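Local coordinates for protein metallocarboxypeptidase (PDB 3DWC) that probably removes single amino acids other than proline from the C-terminal ends of peptides as a metal-dependent carboxypeptidase of the M32 family, at residues K7-V12 with R85-A90; G205-S210 with E324-Q329; C278-K281 with P287-M290. All blocks are in the same frame, centred on the assembly; numbering follows the deposited sequence.

Interaction 1 of 3, residues K7-V12 with R85-A90; sequences KELERV and REMRRA
Met-87 reaches from helix 78-95 to the backbone of helix 3-32 and meets it at Leu-9 and Glu-10, a compact example of a methionine thioether packing one helix against the backbone of another. Its side chain starts with CG beside the backbone N (chi1 -71°) and then runs extended, which carries SD and CE clear of their own helix. The sulfur comes to rest against Leu-9, with Met-87 SD 3.6 Å from Leu-9 CB. The terminal methyl goes one step further and settles on the peptide link between the two residues, Met-87 CE lying 3.6 Å from Leu-9 C and 3.5 Å from Glu-10 N. Leu-9 meets the methionine through CB; its side chain also packs on Leu-84 of helix 78-95 and on Ile-62, Leu-65 and Ile-66 of helix 60-71.

The CA atoms of Leu-9 and Met-87 are 8.1 Å apart, and no hydrogen bond spans the gap; in this largely helical metallopeptidase the contact is helix-to-helix packing, distant from the metal centre. Tyr-6 and Phe-13 of helix 3-32 and Pro-287 from a loop also touch Met-87.

Glu-10 shows how an acidic side chain can share such an interface. Its CB leaves the helix pointing away from the other segment, yet Glu-10 CG passes 3.9 Å from Met-87 CE, the two chains running obliquely past each other. Beyond CG the glutamate is extended, and its carboxylate takes a salt bridge from Lys-7, one turn earlier: Lys-7 NZ stands 3.1 Å from Glu-10 OE1, on the syn side but 32° out of the carboxylate plane.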
loop_
_atom_site.group_PDB
_atom_site.type_symbol
_atom_site.label_atom_id
_atom_site.label_comp_id
_atom_site.label_asym_id
_atom_site.label_seq_id
_atom_site.Cartn_x
_atom_site.Cartn_y
_atom_site.Cartn_z
ATOM N N LYS B 7 23.954 11.074 -18.520
ATOM C CA LYS B 7 22.504 11.181 -18.689
ATOM C C LYS B 7 21.813 9.804 -18.864
ATOM O O LYS B 7 20.676 9.590 -18.397
ATOM C CB LYS B 7 22.157 12.118 -19.849
ATOM C CG LYS B 7 22.337 13.610 -19.510
ATOM C CD LYS B 7 21.098 14.138 -18.763
ATOM C CE LYS B 7 21.380 15.411 -17.996
ATOM N NZ LYS B 7 20.125 15.946 -17.368
ATOM N N GLU B 8 22.498 8.878 -19.523
ATOM C CA GLU B 8 21.989 7.521 -19.621
ATOM C C GLU B 8 21.924 6.879 -18.238
ATOM O O GLU B 8 20.951 6.236 -17.918
ATOM C CB GLU B 8 22.841 6.688 -20.570
ATOM C CG GLU B 8 22.472 5.199 -20.610
ATOM C CD GLU B 8 21.135 4.930 -21.278
ATOM O OE1 GLU B 8 20.435 3.970 -20.838
ATOM O OE2 GLU B 8 20.789 5.682 -22.227
ATOM N N LEU B 9 22.954 7.074 -17.415
ATOM C CA LEU B 9 22.891 6.659 -16.024
ATOM C C LEU B 9 21.730 7.310 -15.281
ATOM O O LEU B 9 21.063 6.667 -14.486
ATOM C CB LEU B 9 24.207 6.905 -15.295
ATOM C CG LEU B 9 25.310 5.881 -15.627
ATOM C CD1 LEU B 9 26.693 6.497 -15.470
ATOM C CD2 LEU B 9 25.201 4.614 -14.796
ATOM N N GLU B 10 21.498 8.587 -15.512
ATOM C CA GLU B 10 20.431 9.265 -14.810
ATOM C C GLU B 10 19.126 8.543 -15.062
ATOM O O GLU B 10 18.350 8.327 -14.152
ATOM C CB GLU B 10 20.312 10.723 -15.237
ATOM C CG GLU B 10 21.294 11.650 -14.539
ATOM C CD GLU B 10 20.863 13.121 -14.590
ATOM O OE1 GLU B 10 20.090 13.470 -15.494
ATOM O OE2 GLU B 10 21.290 13.927 -13.730
ATOM N N ARG B 11 18.896 8.216 -16.326
ATOM C CA ARG B 11 17.705 7.489 -16.794
ATOM C C ARG B 11 17.537 6.116 -16.134
ATOM O O ARG B 11 16.429 5.716 -15.759
ATOM C CB ARG B 11 17.810 7.333 -18.321
ATOM C CG ARG B 11 16.551 6.794 -18.995
ATOM C CD ARG B 11 16.804 6.336 -20.485
ATOM N NE ARG B 11 17.499 5.040 -20.529
ATOM C CZ ARG B 11 16.939 3.868 -20.186
ATOM N NH1 ARG B 11 15.660 3.793 -19.794
ATOM N NH2 ARG B 11 17.661 2.748 -20.243
ATOM N N VAL B 12 18.635 5.381 -16.026
ATOM C CA VAL B 12 18.635 4.114 -15.323
ATOM C C VAL B 12 18.273 4.337 -13.873
ATOM O O VAL B 12 17.466 3.610 -13.332
ATOM C CB VAL B 12 19.995 3.418 -15.390
ATOM C CG1 VAL B 12 20.025 2.192 -14.496
ATOM C CG2 VAL B 12 20.314 3.042 -16.842
ATOM N N ARG B 85 29.281 10.396 -8.376
ATOM C CA ARG B 85 29.869 9.776 -7.167
ATOM C C ARG B 85 28.856 8.890 -6.417
ATOM O O ARG B 85 29.175 7.784 -5.996
ATOM C CB ARG B 85 30.389 10.854 -6.208
ATOM C CG ARG B 85 31.179 10.329 -5.014
ATOM C CD ARG B 85 31.475 11.453 -4.018
ATOM N NE ARG B 85 30.236 12.023 -3.491
ATOM C CZ ARG B 85 30.036 13.304 -3.186
ATOM N NH1 ARG B 85 30.980 14.207 -3.352
ATOM N NH2 ARG B 85 28.854 13.676 -2.720
ATOM N N GLU B 86 27.634 9.389 -6.245
ATOM C CA GLU B 86 26.645 8.637 -5.502
ATOM C C GLU B 86 26.159 7.430 -6.307
ATOM O O GLU B 86 25.862 6.392 -5.726
ATOM C CB GLU B 86 25.521 9.540 -5.031
ATOM C CG GLU B 86 25.996 10.600 -4.091
ATOM C CD GLU B 86 26.782 10.060 -2.891
ATOM O OE1 GLU B 86 26.354 9.057 -2.303
ATOM O OE2 GLU B 86 27.805 10.673 -2.526
ATOM N N MET B 87 26.115 7.557 -7.638
ATOM C CA MET B 87 25.796 6.428 -8.508
ATOM C C MET B 87 26.799 5.291 -8.379
ATOM O O MET B 87 26.414 4.143 -8.286
ATOM C CB MET B 87 25.782 6.869 -9.986
ATOM C CG MET B 87 24.627 7.748 -10.391
ATOM S SD MET B 87 24.847 8.377 -12.058
ATOM C CE MET B 87 23.157 8.950 -12.398
ATOM N N ARG B 88 28.096 5.607 -8.456
ATOM C CA ARG B 88 29.142 4.595 -8.251
ATOM C C ARG B 88 29.001 3.900 -6.915
ATOM O O ARG B 88 29.133 2.681 -6.836
ATOM C CB ARG B 88 30.547 5.199 -8.328
ATOM C CG ARG B 88 31.636 4.234 -7.892
ATOM C CD ARG B 88 33.036 4.743 -8.202
ATOM N NE ARG B 88 33.399 4.494 -9.593
ATOM C CZ ARG B 88 33.952 3.369 -10.024
ATOM N NH1 ARG B 88 34.262 3.250 -11.304
ATOM N NH2 ARG B 88 34.192 2.356 -9.186
ATOM N N ARG B 89 28.753 4.684 -5.865
ATOM C CA ARG B 89 28.540 4.132 -4.538
ATOM C C ARG B 89 27.370 3.125 -4.487
ATOM O O ARG B 89 27.537 2.039 -3.939
ATOM C CB ARG B 89 28.294 5.256 -3.534
ATOM C CG ARG B 89 27.895 4.734 -2.185
ATOM C CD ARG B 89 27.732 5.831 -1.144
ATOM N NE ARG B 89 27.098 5.265 0.064
ATOM C CZ ARG B 89 27.717 4.451 0.941
ATOM N NH1 ARG B 89 28.991 4.068 0.776
ATOM N NH2 ARG B 89 27.047 3.998 1.974
ATOM N N ALA B 90 26.196 3.507 -5.013
ATOM C CA ALA B 90 25.049 2.582 -5.069
ATOM C C ALA B 90 25.406 1.350 -5.896
ATOM O O ALA B 90 25.044 0.263 -5.527
ATOM C CB ALA B 90 23.796 3.249 -5.651
#

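Interaction 2 of 3, residues G205-S210 with E324-Q329; sequences GPFPVS and EYFGDQ
Phe-326, in the last turn of helix 312-326, presents a ring face to Phe-207, and the pair is an inclined edge-to-face (T-shaped) stack at a helix end. The edge of Phe-207 enters through CD2, 3.9 Å from Phe-326 CG and displaced toward the rim of that ring. The ring centroids are 5.1 Å apart and the planes are inclined by 61°. Phe-207 CB also touches the second ring, at 4.0 Å from Phe-326 CE1, while Pro-208 CD makes a looser approach to Phe-326 CD1 at 4.4 Å.

Gly-327, the first residue past the helix, has a positive phi of 97°, at backbone angles that call for glycine, and the chain turns back toward the loop of Phe-207. At Gln-329, CG sits between the backbone N and the carbonyl carbon (chi1 50°), and the extended remainder brings the amide to Phe-207, Gln-329 NE2 lying 3.9 Å from Phe-207 CE2. The other end of that amide is held separately, OE1 accepting a hydrogen bond from the backbone N of Lys-204.

The contact thus joins the C-terminal end of helix 312-326 to the start of helix 209-222, where Pro-208 is the N-cap residue. Phe-258, just before helix 259-276, meets both phenylalanine rings, and Leu-215 of helix 209-222 packs on Phe-326.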
loop_
_atom_site.group_PDB
_atom_site.type_symbol
_atom_site.label_atom_id
_atom_site.label_comp_id
_atom_site.label_asym_id
_atom_site.label_seq_id
_atom_site.Cartn_x
_atom_site.Cartn_y
_atom_site.Cartn_z
ATOM N N GLY B 205 -3.017 7.181 34.115
ATOM C CA GLY B 205 -3.963 6.819 33.064
ATOM C C GLY B 205 -5.329 6.373 33.585
ATOM O O GLY B 205 -5.582 6.413 34.788
ATOM N N PRO B 206 -6.230 5.947 32.677
ATOM C CA PRO B 206 -6.049 5.816 31.232
ATOM C C PRO B 206 -5.890 7.124 30.464
ATOM O O PRO B 206 -6.402 8.180 30.869
ATOM C CB PRO B 206 -7.305 5.065 30.758
ATOM C CG PRO B 206 -8.244 5.062 31.917
ATOM C CD PRO B 206 -7.545 5.463 33.142
ATOM N N PHE B 207 -5.126 7.035 29.374
ATOM C CA PHE B 207 -4.992 8.080 28.382
ATOM C C PHE B 207 -5.605 7.538 27.090
ATOM O O PHE B 207 -4.981 6.727 26.401
ATOM C CB PHE B 207 -3.511 8.420 28.200
ATOM C CG PHE B 207 -2.850 8.873 29.476
ATOM C CD1 PHE B 207 -1.912 8.077 30.105
ATOM C CD2 PHE B 207 -3.236 10.063 30.087
ATOM C CE1 PHE B 207 -1.338 8.475 31.286
ATOM C CE2 PHE B 207 -2.662 10.460 31.279
ATOM C CZ PHE B 207 -1.708 9.665 31.870
ATOM N N PRO B 208 -6.845 7.955 26.764
ATOM C CA PRO B 208 -7.513 7.351 25.619
ATOM C C PRO B 208 -6.705 7.463 24.332
ATOM O O PRO B 208 -6.122 8.523 24.024
ATOM C CB PRO B 208 -8.844 8.130 25.520
ATOM C CG PRO B 208 -9.082 8.610 26.894
ATOM C CD PRO B 208 -7.686 8.993 27.373
ATOM N N VAL B 209 -6.663 6.361 23.604
ATOM C CA VAL B 209 -5.795 6.239 22.455
ATOM C C VAL B 209 -6.155 7.249 21.371
ATOM O O VAL B 209 -5.267 7.693 20.631
ATOM C CB VAL B 209 -5.834 4.800 21.915
ATOM C CG1 VAL B 209 -5.232 4.744 20.523
ATOM C CG2 VAL B 209 -5.065 3.871 22.865
ATOM N N SER B 210 -7.444 7.576 21.245
ATOM C CA SER B 210 -7.920 8.632 20.327
ATOM C C SER B 210 -7.397 10.022 20.701
ATOM O O SER B 210 -7.050 10.824 19.826
ATOM C CB SER B 210 -9.457 8.658 20.218
ATOM O OG SER B 210 -10.093 9.200 21.391
ATOM N N GLU B 324 -5.208 20.077 28.277
ATOM C CA GLU B 324 -6.201 20.248 27.231
ATOM C C GLU B 324 -6.707 18.939 26.581
ATOM O O GLU B 324 -7.919 18.787 26.347
ATOM C CB GLU B 324 -5.581 21.140 26.175
ATOM C CG GLU B 324 -6.474 21.389 24.991
ATOM C CD GLU B 324 -5.751 22.143 23.883
ATOM O OE1 GLU B 324 -4.574 22.563 24.108
ATOM O OE2 GLU B 324 -6.380 22.295 22.791
ATOM N N TYR B 325 -5.781 18.018 26.291
ATOM C CA TYR B 325 -6.096 16.761 25.598
ATOM C C TYR B 325 -6.534 15.656 26.541
ATOM O O TYR B 325 -7.326 14.809 26.162
ATOM C CB TYR B 325 -4.903 16.287 24.749
ATOM C CG TYR B 325 -4.863 16.966 23.410
ATOM C CD1 TYR B 325 -5.405 16.379 22.262
ATOM C CD2 TYR B 325 -4.379 18.237 23.305
ATOM C CE1 TYR B 325 -5.362 17.056 21.032
ATOM C CE2 TYR B 325 -4.351 18.908 22.101
ATOM C CZ TYR B 325 -4.831 18.329 20.981
ATOM O OH TYR B 325 -4.793 19.110 19.849
ATOM N N PHE B 326 -6.015 15.631 27.774
ATOM C CA PHE B 326 -6.337 14.515 28.697
ATOM C C PHE B 326 -7.108 14.952 29.908
ATOM O O PHE B 326 -7.686 14.109 30.593
ATOM C CB PHE B 326 -5.060 13.791 29.178
ATOM C CG PHE B 326 -4.243 13.191 28.060
ATOM C CD1 PHE B 326 -4.802 12.311 27.143
ATOM C CD2 PHE B 326 -2.931 13.487 27.934
ATOM C CE1 PHE B 326 -4.028 11.794 26.113
ATOM C CE2 PHE B 326 -2.182 12.951 26.910
ATOM C CZ PHE B 326 -2.725 12.132 26.021
ATOM N N GLY B 327 -7.137 16.255 30.189
ATOM C CA GLY B 327 -7.775 16.747 31.401
ATOM C C GLY B 327 -6.722 16.952 32.466
ATOM O O GLY B 327 -5.677 16.280 32.443
ATOM N N ASP B 328 -6.970 17.889 33.386
ATOM C CA ASP B 328 -5.962 18.256 34.375
ATOM C C ASP B 328 -5.701 17.170 35.424
ATOM O O ASP B 328 -6.631 16.483 35.890
ATOM C CB ASP B 328 -6.351 19.538 35.137
ATOM C CG ASP B 328 -5.136 20.345 35.616
ATOM O OD1 ASP B 328 -5.357 21.444 36.136
ATOM O OD2 ASP B 328 -3.966 19.921 35.454
ATOM N N GLN B 329 -4.437 17.075 35.830
ATOM C CA GLN B 329 -4.053 16.278 36.984
ATOM C C GLN B 329 -2.741 16.829 37.474
ATOM O O GLN B 329 -2.079 17.516 36.725
ATOM C CB GLN B 329 -3.947 14.783 36.648
ATOM C CG GLN B 329 -3.120 14.424 35.437
ATOM C CD GLN B 329 -2.858 12.939 35.356
ATOM O OE1 GLN B 329 -1.909 12.446 35.965
ATOM N NE2 GLN B 329 -3.686 12.215 34.594
#

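Interaction 3 of 3, residues C278-K281 with P287-M290; sequences CGPK and PVCM
An inverse gamma turn centred on Cys-289 lies within the long connection between helix 259-276, which carries the HExxH zincin motif, and helix 294-309, which supplies the third cobalt ligand, Glu-298. The connection doubles back here and packs against itself, so that residues 287-290 meet residues 278-281. The turn is closed by a weak backbone hydrogen bond, Met-290 N to Val-288 O at 3.1 Å.

Cys-289 occupies the centre of the contact. Its CA-H points at the carbonyl of Gly-279, Cys-289 CA to Gly-279 O being 3.3 Å with an angle of 156° at the hydrogen. Its sulfur stands anti to the backbone N (chi1 178°), a setting that carries Cys-289 SG to 3.3 Å from Cys-278 O. Cys-278 answers with its own sulfur, Cys-278 SG lying 3.5 Å from Met-290 C, in the residue after the turn's centre. Pro-280, preceded by a cis peptide bond, applies one end of its ring: Pro-280 CD is 3.5 Å from Val-288 O and 4.0 Å from Val-288 CG1. Outside the pair, Leu-79 and Ala-82 of helix 78-95 touch Pro-280 and Val-288 respectively, and Asn-83 OD1 accepts a hydrogen bond from Val-288 N.

With 4.5 Å between Cys-278 SG and Cys-289 SG, the two cysteines are not joined by a disulfide. The cohesion rests largely on the C-H...O contact, sulfur against backbone and proline against valine, while Gly-279 and Val-288 make backbone hydrogen bonds to Trp-467 and Ser-471 respectively.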
loop_
_atom_site.group_PDB
_atom_site.type_symbol
_atom_site.label_atom_id
_atom_site.label_comp_id
_atom_site.label_asym_id
_atom_site.label_seq_id
_atom_site.Cartn_x
_atom_site.Cartn_y
_atom_site.Cartn_z
ATOM N N CYS B 278 14.250 16.716 1.433
ATOM C CA CYS B 278 15.563 16.297 0.975
ATOM C C CYS B 278 15.861 16.886 -0.394
ATOM O O CYS B 278 15.118 16.660 -1.340
ATOM C CB CYS B 278 15.699 14.757 0.976
ATOM S SG CYS B 278 17.419 14.208 0.889
ATOM N N GLY B 279 16.952 17.635 -0.511
ATOM C CA GLY B 279 17.461 18.018 -1.829
ATOM C C GLY B 279 18.655 17.213 -2.298
ATOM O O GLY B 279 18.992 16.210 -1.724
ATOM N N PRO B 280 19.353 17.673 -3.338
ATOM C CA PRO B 280 19.154 18.928 -4.025
ATOM C C PRO B 280 17.952 18.953 -4.983
ATOM O O PRO B 280 17.645 17.989 -5.634
ATOM C CB PRO B 280 20.495 19.159 -4.764
ATOM C CG PRO B 280 21.148 17.837 -4.867
ATOM C CD PRO B 280 20.472 16.890 -3.902
ATOM N N LYS B 281 17.288 20.095 -5.069
ATOM C CA LYS B 281 16.168 20.254 -5.987
ATOM C C LYS B 281 16.661 19.985 -7.423
ATOM O O LYS B 281 17.782 20.350 -7.817
ATOM C CB LYS B 281 15.536 21.656 -5.821
ATOM C CG LYS B 281 14.367 21.963 -6.815
ATOM C CD LYS B 281 14.566 23.364 -7.503
ATOM C CE LYS B 281 14.395 23.302 -9.065
ATOM N NZ LYS B 281 15.491 24.058 -9.840
ATOM N N PRO B 287 20.383 9.402 -6.838
ATOM C CA PRO B 287 20.965 9.011 -5.587
ATOM C C PRO B 287 21.669 10.150 -4.810
ATOM O O PRO B 287 21.928 9.986 -3.627
ATOM C CB PRO B 287 21.904 7.876 -5.997
ATOM C CG PRO B 287 22.331 8.224 -7.342
ATOM C CD PRO B 287 21.167 8.890 -7.979
ATOM N N VAL B 288 21.940 11.296 -5.446
ATOM C CA VAL B 288 22.440 12.472 -4.713
ATOM C C VAL B 288 21.332 13.136 -3.860
ATOM O O VAL B 288 21.612 13.801 -2.870
ATOM C CB VAL B 288 23.032 13.498 -5.663
ATOM C CG1 VAL B 288 21.939 14.216 -6.453
ATOM C CG2 VAL B 288 23.963 14.491 -4.867
ATOM N N CYS B 289 20.072 12.952 -4.262
ATOM C CA CYS B 289 18.957 13.457 -3.494
ATOM C C CYS B 289 18.514 12.373 -2.559
ATOM O O CYS B 289 17.451 11.808 -2.741
ATOM C CB CYS B 289 17.823 13.891 -4.391
ATOM S SG CYS B 289 16.418 14.477 -3.465
ATOM N N MET B 290 19.343 12.112 -1.553
ATOM C CA MET B 290 19.108 11.156 -0.490
ATOM C C MET B 290 19.772 11.580 0.833
ATOM O O MET B 290 20.765 12.311 0.827
ATOM C CB MET B 290 19.731 9.839 -0.867
ATOM C CG MET B 290 19.265 9.341 -2.187
ATOM S SD MET B 290 19.114 7.575 -2.144
ATOM C CE MET B 290 17.598 7.597 -1.182
#

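How the interactions relate
From the N terminus, interaction 1 comes first, closing a mostly helical loop of 72 residues between helix 3-32 and helix 78-95. Interaction 2 follows in series and closes a longer loop, from the start of helix 209-222 to the end of helix 312-326. Nested inside that loop is interaction 3, a short return within the connection from helix 259-276 to helix 294-309. Sequence nesting does not mean proximity: interactions 2 and 3 have centres about 41 Å apart, whereas interaction 3 touches interaction 1, Met-87 CG lying 3.8 Å from Pro-287 CG. Interactions 1 and 2 lie on opposite sides of the chain's centre.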